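Local coordinates for type I modular polyketide synthase (Streptomyces albus subsp. albus, PDB 6IYT), which probably transfers an ethylmalonyl extender unit from its coenzyme A thioester, as the acyltransferase domain of one module of the salinomycin polyketide synthase, at residues A[119-124]-A[388-393]; A[196-201]-A[433-438]; A[202-207]-A[441-446]. One frame throughout, in Å; residues are numbered along the deposited sequence.

Contact 1 (A[119-124]-A[388-393]); sequences GKTVFV and FDVFVE
V122 lies at the middle of a parallel pairing between strands 120-124 and 388-393, and both of its backbone polar atoms are used. Its N donates to V390 O at 2.8 Å, and its O accepts from V392 N at 2.9 Å. V124 N then reaches V392 O, again at 2.8 Å. At the other end K120 O takes V390 N and, weakly, D389 N, because a beta bulge shifts the register by one between K120 and T121. D389 turns its carboxylate back, with CG lodged between its own N and carbonyl carbon (chi1 66°); OD1 accepts G119 N from its syn side, 29° out of the carboxylate plane, in a rather bent bond, and OD2 holds S118 N.

Beyond the bulge, side chains alternate between two faces. On the face shared with K120 and F388, V122 CG1 lies 3.8 Å from the centroid of the F391 ring, and K120 CB covers the F388 ring, both CH-pi contacts. On the other, V392 CB sits over the F123 ring, while T121 OG1 abuts V390 CB at 3.6 Å.

Beta-branched valines suit the extended backbone, and flat phenylalanine rings offer faces to aliphatic CH groups. The chemistry implies amides paired across the strands, while F123 turns its backbone to strand 208-211.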
ATOM      1  N   GLY A 119      -3.179  16.248  -9.914  1.00 16.00           N
ATOM      2  CA  GLY A 119      -3.419  15.271 -10.985  1.00 15.21           C
ATOM      3  C   GLY A 119      -4.258  14.098 -10.520  1.00 13.51           C
ATOM      4  O   GLY A 119      -4.975  14.185  -9.511  1.00 12.02           O
ATOM      5  N   LYS A 120      -4.159  13.001 -11.257  1.00 10.19           N
ATOM      6  CA  LYS A 120      -4.939  11.816 -10.993  1.00  9.64           C
ATOM      7  C   LYS A 120      -4.285  10.932  -9.923  1.00  8.09           C
ATOM      8  O   LYS A 120      -3.081  11.046  -9.652  1.00  7.62           O
ATOM      9  CB  LYS A 120      -5.133  11.052 -12.270  1.00 10.68           C
ATOM     10  CG  LYS A 120      -6.003  11.815 -13.268  1.00 15.33           C
ATOM     11  CD  LYS A 120      -5.756  11.351 -14.695  1.00 19.37           C
ATOM     12  CE  LYS A 120      -6.510  10.086 -14.992  1.00 31.69           C
ATOM     13  NZ  LYS A 120      -6.793   9.962 -16.450  1.00 41.12           N
ATOM     14  N   THR A 121      -5.079  10.005  -9.402  1.00  7.34           N
ATOM     15  CA  THR A 121      -4.695   9.141  -8.274  1.00  6.44           C
ATOM     16  C   THR A 121      -4.658   7.711  -8.749  1.00  6.15           C
ATOM     17  O   THR A 121      -5.598   7.249  -9.425  1.00  5.92           O
ATOM     18  CB  THR A 121      -5.728   9.226  -7.132  1.00  8.22           C
ATOM     19  OG1 THR A 121      -5.729  10.545  -6.563  1.00  8.97           O
ATOM     20  CG2 THR A 121      -5.428   8.213  -6.063  1.00  9.10           C
ATOM     21  N   VAL A 122      -3.533   7.037  -8.507  1.00  5.59           N
ATOM     22  CA  VAL A 122      -3.426   5.625  -8.765  1.00  4.90           C
ATOM     23  C   VAL A 122      -3.151   4.864  -7.487  1.00  4.33           C
ATOM     24  O   VAL A 122      -2.387   5.321  -6.651  1.00  4.17           O
ATOM     25  CB  VAL A 122      -2.320   5.339  -9.807  1.00  5.30           C
ATOM     26  CG1 VAL A 122      -0.997   5.968  -9.401  1.00  5.43           C
ATOM     27  CG2 VAL A 122      -2.173   3.874 -10.036  1.00  5.50           C
ATOM     28  N   PHE A 123      -3.869   3.749  -7.289  1.00  4.00           N
ATOM     29  CA  PHE A 123      -3.576   2.869  -6.167  1.00  4.16           C
ATOM     30  C   PHE A 123      -2.581   1.804  -6.562  1.00  4.01           C
ATOM     31  O   PHE A 123      -2.713   1.157  -7.640  1.00  3.59           O
ATOM     32  CB  PHE A 123      -4.825   2.217  -5.611  1.00  4.27           C
ATOM     33  CG  PHE A 123      -5.577   3.082  -4.621  1.00  5.27           C
ATOM     34  CD1 PHE A 123      -5.705   4.448  -4.824  1.00  5.79           C
ATOM     35  CD2 PHE A 123      -6.122   2.538  -3.497  1.00  5.84           C
ATOM     36  CE1 PHE A 123      -6.352   5.244  -3.885  1.00  5.43           C
ATOM     37  CE2 PHE A 123      -6.797   3.333  -2.562  1.00  6.77           C
ATOM     38  CZ  PHE A 123      -6.912   4.684  -2.781  1.00  6.07           C
ATOM     39  N   VAL A 124      -1.626   1.597  -5.668  1.00  4.00           N
ATOM     40  CA  VAL A 124      -0.461   0.750  -5.889  1.00  4.72           C
ATOM     41  C   VAL A 124      -0.556  -0.444  -4.917  1.00  4.44           C
ATOM     42  O   VAL A 124      -0.669  -0.274  -3.722  1.00  3.92           O
ATOM     43  CB  VAL A 124       0.841   1.505  -5.607  1.00  5.56           C
ATOM     44  CG1 VAL A 124       2.056   0.602  -5.802  1.00  5.32           C
ATOM     45  CG2 VAL A 124       0.929   2.752  -6.471  1.00  6.30           C
ATOM     46  N   PHE A 388      -0.824  11.358 -13.681  1.00  9.33           N
ATOM     47  CA  PHE A 388      -0.954  10.875 -12.272  1.00  8.36           C
ATOM     48  C   PHE A 388       0.118  11.508 -11.398  1.00  8.86           C
ATOM     49  O   PHE A 388       1.298  11.463 -11.722  1.00 10.82           O
ATOM     50  CB  PHE A 388      -0.858   9.333 -12.204  1.00  8.24           C
ATOM     51  CG  PHE A 388      -2.032   8.623 -12.803  1.00  7.25           C
ATOM     52  CD1 PHE A 388      -2.161   8.486 -14.169  1.00  6.86           C
ATOM     53  CD2 PHE A 388      -3.065   8.153 -11.984  1.00  6.90           C
ATOM     54  CE1 PHE A 388      -3.254   7.830 -14.718  1.00  7.22           C
ATOM     55  CE2 PHE A 388      -4.142   7.507 -12.514  1.00  7.05           C
ATOM     56  CZ  PHE A 388      -4.267   7.385 -13.895  1.00  7.86           C
ATOM     57  N   ASP A 389      -0.289  12.155 -10.308  1.00  8.54           N
ATOM     58  CA  ASP A 389       0.698  12.582  -9.313  1.00 10.57           C
ATOM     59  C   ASP A 389       0.346  12.223  -7.877  1.00  8.38           C
ATOM     60  O   ASP A 389       1.005  12.673  -6.962  1.00  9.28           O
ATOM     61  CB  ASP A 389       1.008  14.104  -9.436  1.00 10.79           C
ATOM     62  CG  ASP A 389      -0.186  14.987  -9.083  1.00 12.60           C
ATOM     63  OD1 ASP A 389      -1.288  14.439  -8.799  1.00 13.21           O
ATOM     64  OD2 ASP A 389      -0.059  16.242  -9.192  1.00 16.17           O
ATOM     65  N   VAL A 390      -0.608  11.319  -7.682  1.00  6.46           N
ATOM     66  CA  VAL A 390      -0.905  10.829  -6.360  1.00  6.14           C
ATOM     67  C   VAL A 390      -0.870   9.318  -6.456  1.00  6.58           C
ATOM     68  O   VAL A 390      -1.701   8.722  -7.141  1.00  6.61           O
ATOM     69  CB  VAL A 390      -2.321  11.276  -5.842  1.00  6.38           C
ATOM     70  CG1 VAL A 390      -2.627  10.653  -4.480  1.00  5.76           C
ATOM     71  CG2 VAL A 390      -2.413  12.811  -5.744  1.00  6.15           C
ATOM     72  N   PHE A 391       0.051   8.720  -5.713  1.00  5.89           N
ATOM     73  CA  PHE A 391       0.251   7.284  -5.729  1.00  6.08           C
ATOM     74  C   PHE A 391       0.012   6.811  -4.334  1.00  5.52           C
ATOM     75  O   PHE A 391       0.761   7.193  -3.427  1.00  7.31           O
ATOM     76  CB  PHE A 391       1.696   6.934  -6.115  1.00  5.93           C
ATOM     77  CG  PHE A 391       2.038   7.219  -7.571  1.00  6.42           C
ATOM     78  CD1 PHE A 391       2.187   8.515  -8.020  1.00  7.32           C
ATOM     79  CD2 PHE A 391       2.315   6.192  -8.445  1.00  5.72           C
ATOM     80  CE1 PHE A 391       2.588   8.772  -9.327  1.00  7.11           C
ATOM     81  CE2 PHE A 391       2.562   6.453  -9.787  1.00  6.91           C
ATOM     82  CZ  PHE A 391       2.700   7.751 -10.225  1.00  6.79           C
ATOM     83  N   VAL A 392      -1.012   6.001  -4.133  1.00  5.71           N
ATOM     84  CA  VAL A 392      -1.339   5.542  -2.787  1.00  5.17           C
ATOM     85  C   VAL A 392      -1.027   4.063  -2.700  1.00  5.06           C
ATOM     86  O   VAL A 392      -1.598   3.266  -3.437  1.00  5.44           O
ATOM     87  CB  VAL A 392      -2.832   5.773  -2.472  1.00  5.13           C
ATOM     88  CG1 VAL A 392      -3.229   5.112  -1.144  1.00  6.07           C
ATOM     89  CG2 VAL A 392      -3.159   7.242  -2.497  1.00  5.22           C
ATOM     90  N   GLU A 393      -0.047   3.695  -1.881  1.00  5.09           N
ATOM     91  CA  GLU A 393       0.299   2.298  -1.729  1.00  5.29           C
ATOM     92  C   GLU A 393      -0.569   1.677  -0.647  1.00  4.96           C
ATOM     93  O   GLU A 393      -0.472   2.019   0.520  1.00  4.91           O
ATOM     94  CB  GLU A 393       1.805   2.106  -1.470  1.00  6.26           C
ATOM     95  CG  GLU A 393       2.221   0.632  -1.454  1.00  7.65           C
ATOM     96  CD  GLU A 393       3.643   0.425  -1.018  1.00 10.37           C
ATOM     97  OE1 GLU A 393       4.539   1.077  -1.598  1.00 12.16           O
ATOM     98  OE2 GLU A 393       3.885  -0.466  -0.146  1.00 12.61           O
TER

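Contact 2 (A[196-201]-A[433-438]); sequences AAVWQS and TSFAEA
Two helices of the acyltransferase domain, 181-200 and 428-439, meet here through aromatic side chains: W199 on the first and F435 on the second. The short segments stay 12.0 Å apart at their axes and cross at -57°, so large residues are needed to span the distance. The two side chains run antiparallel, each passing alongside the other toward the opposite helix. F435 brings its CD1–CE1 side over one face of the indole, with CD1 3.6 Å from W199 CZ3, and the ring planes meet obliquely at 58°. The far end of the indole reaches the other helix, where W199 CH2 comes edge-on within 3.7 Å of S434 O. Small residues leave room for it: A438 CB is 4.2 Å from W199 CZ3, and S434 CB is close to W199 CZ2.

F435 CZ in turn meets V198 CG1 at 3.9 Å and, edge-on, V198 O at 3.8 Å. That carbonyl is gripped by two donors, S201 N and S201 OG, the hydroxyl at 2.8 Å. The buried polar groups also have partners: W199 NE1 donates to T420 OG1, and S434 OG bonds to T420 O and R430 NH2.

The aromatic pair thus bridges two widely spaced helices beside the parallel sheet of the acyltransferase's alpha/beta core, where W199 also touches strand 416-418.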
ATOM      1  N   ALA A 196      -7.681  -0.549   0.906  1.00  5.12           N
ATOM      2  CA  ALA A 196      -8.207   0.403  -0.098  1.00  4.93           C
ATOM      3  C   ALA A 196      -9.591   0.969   0.349  1.00  5.09           C
ATOM      4  O   ALA A 196      -9.895   2.157   0.134  1.00  4.56           O
ATOM      5  CB  ALA A 196      -8.307  -0.256  -1.433  1.00  4.72           C
ATOM      6  N   ALA A 197     -10.346   0.187   1.121  1.00  4.92           N
ATOM      7  CA  ALA A 197     -11.619   0.644   1.624  1.00  5.62           C
ATOM      8  C   ALA A 197     -11.492   1.717   2.706  1.00  5.20           C
ATOM      9  O   ALA A 197     -12.390   2.511   2.880  1.00  6.60           O
ATOM     10  CB  ALA A 197     -12.445  -0.524   2.142  1.00  6.11           C
ATOM     11  N   VAL A 198     -10.377   1.730   3.439  1.00  5.83           N
ATOM     12  CA  VAL A 198     -10.131   2.757   4.433  1.00  5.81           C
ATOM     13  C   VAL A 198      -9.968   4.110   3.726  1.00  5.88           C
ATOM     14  O   VAL A 198     -10.553   5.095   4.117  1.00  5.58           O
ATOM     15  CB  VAL A 198      -8.872   2.433   5.272  1.00  5.88           C
ATOM     16  CG1 VAL A 198      -8.463   3.605   6.138  1.00  6.64           C
ATOM     17  CG2 VAL A 198      -9.111   1.185   6.108  1.00  6.57           C
ATOM     18  N   TRP A 199      -9.173   4.136   2.670  1.00  5.81           N
ATOM     19  CA  TRP A 199      -9.037   5.372   1.853  1.00  5.41           C
ATOM     20  C   TRP A 199     -10.383   5.761   1.235  1.00  6.17           C
ATOM     21  O   TRP A 199     -10.729   6.935   1.177  1.00  6.42           O
ATOM     22  CB  TRP A 199      -7.974   5.183   0.750  1.00  4.80           C
ATOM     23  CG  TRP A 199      -6.546   5.169   1.287  1.00  4.40           C
ATOM     24  CD1 TRP A 199      -5.732   4.088   1.415  1.00  4.35           C
ATOM     25  CD2 TRP A 199      -5.749   6.304   1.662  1.00  4.39           C
ATOM     26  NE1 TRP A 199      -4.541   4.457   1.934  1.00  4.32           N
ATOM     27  CE2 TRP A 199      -4.507   5.814   2.071  1.00  4.30           C
ATOM     28  CE3 TRP A 199      -5.998   7.670   1.756  1.00  4.90           C
ATOM     29  CZ2 TRP A 199      -3.470   6.657   2.518  1.00  4.55           C
ATOM     30  CZ3 TRP A 199      -4.950   8.518   2.178  1.00  4.23           C
ATOM     31  CH2 TRP A 199      -3.725   7.998   2.563  1.00  4.34           C
ATOM     32  N   GLN A 200     -11.080   4.793   0.693  1.00  6.72           N
ATOM     33  CA  GLN A 200     -12.362   5.035   0.082  1.00  7.83           C
ATOM     34  C   GLN A 200     -13.333   5.759   1.028  1.00  7.45           C
ATOM     35  O   GLN A 200     -14.081   6.641   0.600  1.00  8.62           O
ATOM     36  CB  GLN A 200     -12.954   3.706  -0.344  1.00  9.59           C
ATOM     37  CG  GLN A 200     -14.319   3.801  -0.982  1.00 12.87           C
ATOM     38  CD  GLN A 200     -14.811   2.433  -1.440  1.00 20.83           C
ATOM     39  OE1 GLN A 200     -14.306   1.390  -0.995  1.00 24.51           O
ATOM     40  NE2 GLN A 200     -15.750   2.429  -2.362  1.00 29.11           N
ATOM     41  N   SER A 201     -13.222   5.490   2.327  1.00  7.97           N
ATOM     42  CA  SER A 201     -14.140   6.048   3.317  1.00  9.54           C
ATOM     43  C   SER A 201     -13.946   7.559   3.549  1.00 11.06           C
ATOM     44  O   SER A 201     -14.882   8.255   4.033  1.00  9.41           O
ATOM     45  CB  SER A 201     -14.026   5.284   4.666  1.00 10.64           C
ATOM     46  OG  SER A 201     -12.950   5.788   5.445  1.00 13.87           O
ATOM     47  N   THR A 433      -2.334   9.614  10.349  1.00  4.33           N
ATOM     48  CA  THR A 433      -1.038  10.161   9.903  1.00  4.22           C
ATOM     49  C   THR A 433      -0.838  10.059   8.379  1.00  4.08           C
ATOM     50  O   THR A 433      -0.520  11.040   7.731  1.00  3.72           O
ATOM     51  CB  THR A 433       0.145   9.535  10.667  1.00  4.36           C
ATOM     52  OG1 THR A 433      -0.020   9.763  12.078  1.00  3.92           O
ATOM     53  CG2 THR A 433       1.444  10.165  10.229  1.00  4.35           C
ATOM     54  N   SER A 434      -1.235   8.941   7.795  1.00  3.99           N
ATOM     55  CA  SER A 434      -1.195   8.803   6.366  1.00  4.31           C
ATOM     56  C   SER A 434      -2.196   9.716   5.676  1.00  3.85           C
ATOM     57  O   SER A 434      -1.873  10.371   4.657  1.00  3.45           O
ATOM     58  CB  SER A 434      -1.412   7.339   5.974  1.00  4.59           C
ATOM     59  OG  SER A 434      -0.315   6.562   6.437  1.00  5.22           O
ATOM     60  N   PHE A 435      -3.398   9.825   6.238  1.00  3.75           N
ATOM     61  CA  PHE A 435      -4.380  10.769   5.726  1.00  3.79           C
ATOM     62  C   PHE A 435      -3.781  12.215   5.745  1.00  4.31           C
ATOM     63  O   PHE A 435      -3.964  12.977   4.808  1.00  3.83           O
ATOM     64  CB  PHE A 435      -5.643  10.778   6.572  1.00  4.00           C
ATOM     65  CG  PHE A 435      -6.553   9.587   6.412  1.00  3.91           C
ATOM     66  CD1 PHE A 435      -6.321   8.574   5.485  1.00  3.98           C
ATOM     67  CD2 PHE A 435      -7.715   9.522   7.191  1.00  4.11           C
ATOM     68  CE1 PHE A 435      -7.244   7.543   5.329  1.00  4.35           C
ATOM     69  CE2 PHE A 435      -8.586   8.466   7.093  1.00  4.31           C
ATOM     70  CZ  PHE A 435      -8.352   7.466   6.159  1.00  3.64           C
ATOM     71  N   ALA A 436      -3.179  12.589   6.871  1.00  4.22           N
ATOM     72  CA  ALA A 436      -2.596  13.939   7.029  1.00  4.97           C
ATOM     73  C   ALA A 436      -1.443  14.184   6.064  1.00  4.71           C
ATOM     74  O   ALA A 436      -1.316  15.271   5.500  1.00  3.93           O
ATOM     75  CB  ALA A 436      -2.145  14.150   8.461  1.00  5.01           C
ATOM     76  N   GLU A 437      -0.602  13.170   5.882  1.00  6.03           N
ATOM     77  CA  GLU A 437       0.487  13.254   4.933  1.00  5.94           C
ATOM     78  C   GLU A 437      -0.008  13.487   3.494  1.00  6.61           C
ATOM     79  O   GLU A 437       0.593  14.264   2.747  1.00  6.77           O
ATOM     80  CB  GLU A 437       1.362  12.003   5.027  1.00  7.22           C
ATOM     81  CG  GLU A 437       2.238  12.004   6.280  1.00  8.13           C
ATOM     82  CD  GLU A 437       2.932  10.666   6.540  1.00 12.14           C
ATOM     83  OE1 GLU A 437       2.579   9.647   5.888  1.00 12.98           O
ATOM     84  OE2 GLU A 437       3.839  10.656   7.383  1.00 15.14           O
ATOM     85  N   ALA A 438      -1.110  12.852   3.128  1.00  5.63           N
ATOM     86  CA  ALA A 438      -1.734  13.083   1.810  1.00  5.79           C
ATOM     87  C   ALA A 438      -2.387  14.477   1.733  1.00  6.15           C
ATOM     88  O   ALA A 438      -2.163  15.232   0.790  1.00  6.13           O
ATOM     89  CB  ALA A 438      -2.757  12.014   1.525  1.00  6.40           C
TER

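Contact 3 (A[202-207]-A[441-446]); sequences VGVVPD and RGVALD
With CG1 lying beside the backbone N (chi1 -68°), V202 sets CG2 between its N and carbonyl carbon, and this methyl meets L445 CG at 3.7 Å. L445 answers with CG roughly opposite its own N (chi1 -160°), which directs its branched end toward V202 and V204: CD2 approaches V202 CB at 3.7 Å, and CD1 reaches V204 CG2 at 4.1 Å. V204 CG2 also touches V443 CG1 at 3.9 Å, the two valines crossing at about a right angle, and rests 3.7 Å from A444 O. The compact branched residues thus form a continuous apolar seam between two irregular segments.

A single hydrogen bond joins the backbones. D446 N donates to V202 O at 2.9 Å in a nearly straight N-H...O line, although the donor stands 28° out of the carbonyl plane. D446 CB packs against the same oxygen, while its carboxylate is at the exposed end of the contact, a place that suits a charged group.

Both segments follow helices that end in Schellman motifs, with G203 and G442 adopting the positive phi that glycine accepts readily. Behind the seam, V202 and L445 rest on F435 of helix 428-439, and V443 touches A438 of that helix. V204 leans on W199 of helix 181-200 and on F123 of strand 120-125, while V443 also packs against L416 of strand 416-418.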
ATOM      1  N   VAL A 202     -12.806   8.090   3.121  1.00  7.18           N
ATOM      2  CA  VAL A 202     -12.579   9.550   3.144  1.00  7.79           C
ATOM      3  C   VAL A 202     -12.500  10.120   1.750  1.00  6.90           C
ATOM      4  O   VAL A 202     -11.960  11.219   1.525  1.00  8.10           O
ATOM      5  CB  VAL A 202     -11.345   9.922   3.970  1.00  6.76           C
ATOM      6  CG1 VAL A 202     -11.604   9.630   5.432  1.00  6.46           C
ATOM      7  CG2 VAL A 202     -10.107   9.185   3.475  1.00  7.05           C
ATOM      8  N   GLY A 203     -13.028   9.353   0.801  1.00  7.57           N
ATOM      9  CA  GLY A 203     -13.208   9.818  -0.584  1.00  8.07           C
ATOM     10  C   GLY A 203     -11.951   9.775  -1.429  1.00  9.04           C
ATOM     11  O   GLY A 203     -11.856  10.470  -2.451  1.00  9.58           O
ATOM     12  N   VAL A 204     -10.966   9.000  -1.008  1.00  6.94           N
ATOM     13  CA  VAL A 204      -9.735   8.853  -1.806  1.00  7.03           C
ATOM     14  C   VAL A 204      -9.809   7.542  -2.540  1.00  6.71           C
ATOM     15  O   VAL A 204      -9.869   6.452  -1.903  1.00  7.10           O
ATOM     16  CB  VAL A 204      -8.465   8.925  -0.930  1.00  6.75           C
ATOM     17  CG1 VAL A 204      -7.201   8.656  -1.750  1.00  7.52           C
ATOM     18  CG2 VAL A 204      -8.360  10.281  -0.269  1.00  7.57           C
ATOM     19  N   VAL A 205     -10.027   7.649  -3.851  1.00  7.10           N
ATOM     20  CA  VAL A 205     -10.306   6.484  -4.685  1.00  8.33           C
ATOM     21  C   VAL A 205      -9.415   6.462  -5.913  1.00  7.64           C
ATOM     22  O   VAL A 205      -8.983   7.516  -6.405  1.00  9.08           O
ATOM     23  CB  VAL A 205     -11.804   6.428  -5.133  1.00  9.64           C
ATOM     24  CG1 VAL A 205     -12.727   6.209  -3.942  1.00 12.55           C
ATOM     25  CG2 VAL A 205     -12.208   7.671  -5.898  1.00 12.29           C
ATOM     26  N   PRO A 206      -9.160   5.269  -6.452  1.00  8.04           N
ATOM     27  CA  PRO A 206      -8.267   5.175  -7.627  1.00  7.23           C
ATOM     28  C   PRO A 206      -8.953   5.578  -8.920  1.00  7.19           C
ATOM     29  O   PRO A 206     -10.155   5.325  -9.084  1.00  7.98           O
ATOM     30  CB  PRO A 206      -7.928   3.686  -7.680  1.00  8.26           C
ATOM     31  CG  PRO A 206      -9.065   3.027  -7.027  1.00  8.47           C
ATOM     32  CD  PRO A 206      -9.443   3.955  -5.893  1.00  9.24           C
ATOM     33  N   ASP A 207      -8.234   6.346  -9.738  1.00  7.07           N
ATOM     34  CA  ASP A 207      -8.586   6.557 -11.147  1.00  7.72           C
ATOM     35  C   ASP A 207      -7.983   5.455 -12.010  1.00  6.35           C
ATOM     36  O   ASP A 207      -8.371   5.269 -13.196  1.00  6.21           O
ATOM     37  CB  ASP A 207      -8.069   7.932 -11.631  1.00  8.51           C
ATOM     38  CG  ASP A 207      -8.665   9.103 -10.835  1.00 11.83           C
ATOM     39  OD1 ASP A 207      -9.905   9.138 -10.703  1.00 15.05           O
ATOM     40  OD2 ASP A 207      -7.894   9.955 -10.303  1.00 12.00           O
ATOM     41  N   ARG A 441      -0.401  17.627   1.545  1.00  8.97           N
ATOM     42  CA  ARG A 441       0.207  17.795   0.208  1.00 10.70           C
ATOM     43  C   ARG A 441      -0.825  18.041  -0.887  1.00 10.32           C
ATOM     44  O   ARG A 441      -0.471  18.114  -2.069  1.00 10.97           O
ATOM     45  CB  ARG A 441       1.050  16.573  -0.173  1.00 13.57           C
ATOM     46  CG  ARG A 441       2.260  16.340   0.710  1.00 17.65           C
ATOM     47  CD  ARG A 441       3.519  17.001   0.180  1.00 20.98           C
ATOM     48  NE  ARG A 441       3.707  16.830  -1.265  1.00 21.20           N
ATOM     49  CZ  ARG A 441       4.369  15.824  -1.833  1.00 21.58           C
ATOM     50  NH1 ARG A 441       4.815  14.807  -1.110  1.00 21.67           N
ATOM     51  NH2 ARG A 441       4.446  15.771  -3.143  1.00 25.24           N
ATOM     52  N   GLY A 442      -2.104  18.127  -0.516  1.00  9.28           N
ATOM     53  CA  GLY A 442      -3.124  18.657  -1.439  1.00 10.05           C
ATOM     54  C   GLY A 442      -4.183  17.654  -1.865  1.00  8.98           C
ATOM     55  O   GLY A 442      -5.043  17.961  -2.691  1.00  8.84           O
ATOM     56  N   VAL A 443      -4.135  16.454  -1.304  1.00  8.41           N
ATOM     57  CA  VAL A 443      -5.082  15.442  -1.641  1.00  9.07           C
ATOM     58  C   VAL A 443      -6.414  15.832  -1.012  1.00  9.97           C
ATOM     59  O   VAL A 443      -6.484  16.093   0.200  1.00 11.67           O
ATOM     60  CB  VAL A 443      -4.652  14.047  -1.131  1.00  7.93           C
ATOM     61  CG1 VAL A 443      -5.795  13.051  -1.267  1.00  9.58           C
ATOM     62  CG2 VAL A 443      -3.435  13.548  -1.892  1.00  7.72           C
ATOM     63  N   ALA A 444      -7.457  15.867  -1.828  1.00 10.75           N
ATOM     64  CA  ALA A 444      -8.810  16.078  -1.325  1.00 13.15           C
ATOM     65  C   ALA A 444      -9.176  14.917  -0.412  1.00 10.99           C
ATOM     66  O   ALA A 444      -9.210  13.794  -0.842  1.00 12.57           O
ATOM     67  CB  ALA A 444      -9.793  16.167  -2.479  1.00 15.52           C
ATOM     68  N   LEU A 445      -9.579  15.223   0.812  1.00 10.69           N
ATOM     69  CA  LEU A 445      -9.859  14.178   1.792  1.00 10.29           C
ATOM     70  C   LEU A 445     -10.978  14.611   2.750  1.00 10.90           C
ATOM     71  O   LEU A 445     -10.950  15.716   3.286  1.00 11.41           O
ATOM     72  CB  LEU A 445      -8.574  13.872   2.589  1.00  9.73           C
ATOM     73  CG  LEU A 445      -8.543  12.529   3.312  1.00  9.44           C
ATOM     74  CD1 LEU A 445      -7.115  11.940   3.295  1.00  8.10           C
ATOM     75  CD2 LEU A 445      -9.042  12.686   4.746  1.00 10.46           C
ATOM     76  N   ASP A 446     -11.957  13.740   2.960  1.00  9.92           N
ATOM     77  CA  ASP A 446     -13.158  14.133   3.685  1.00 11.04           C
ATOM     78  C   ASP A 446     -13.003  13.853   5.153  1.00 10.10           C
ATOM     79  O   ASP A 446     -13.366  12.768   5.643  1.00 12.10           O
ATOM     80  CB  ASP A 446     -14.376  13.417   3.125  1.00 12.07           C
ATOM     81  CG  ASP A 446     -15.617  13.722   3.890  1.00 15.74           C
ATOM     82  OD1 ASP A 446     -15.600  14.700   4.673  1.00 16.05           O
ATOM     83  OD2 ASP A 446     -16.541  12.891   3.847  1.00 15.96           O
TER

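Overall arrangement
Following the chain from the N terminus, strand 120-125 comes first, then helix 181-200 with its exit loop 202-207, then strand 388-393, and last helix 428-439 with its exit loop 441-446. Contact 1 closes a loop of 263 residues, contact 2 one of 231 and contact 3 one of 233; every pair crosses, as the segments alternate, and none nests inside another. Contact 1 forms the centre of the four-stranded parallel sheet. Contact 2 lies over the sheet face that carries F123 and V392, with W199 against both. Contact 3 continues from both helix ends, and D207 N, in a probable hydrogen bond to T121 O, leads the loop into edge strand 208-211 beside strand 120-125.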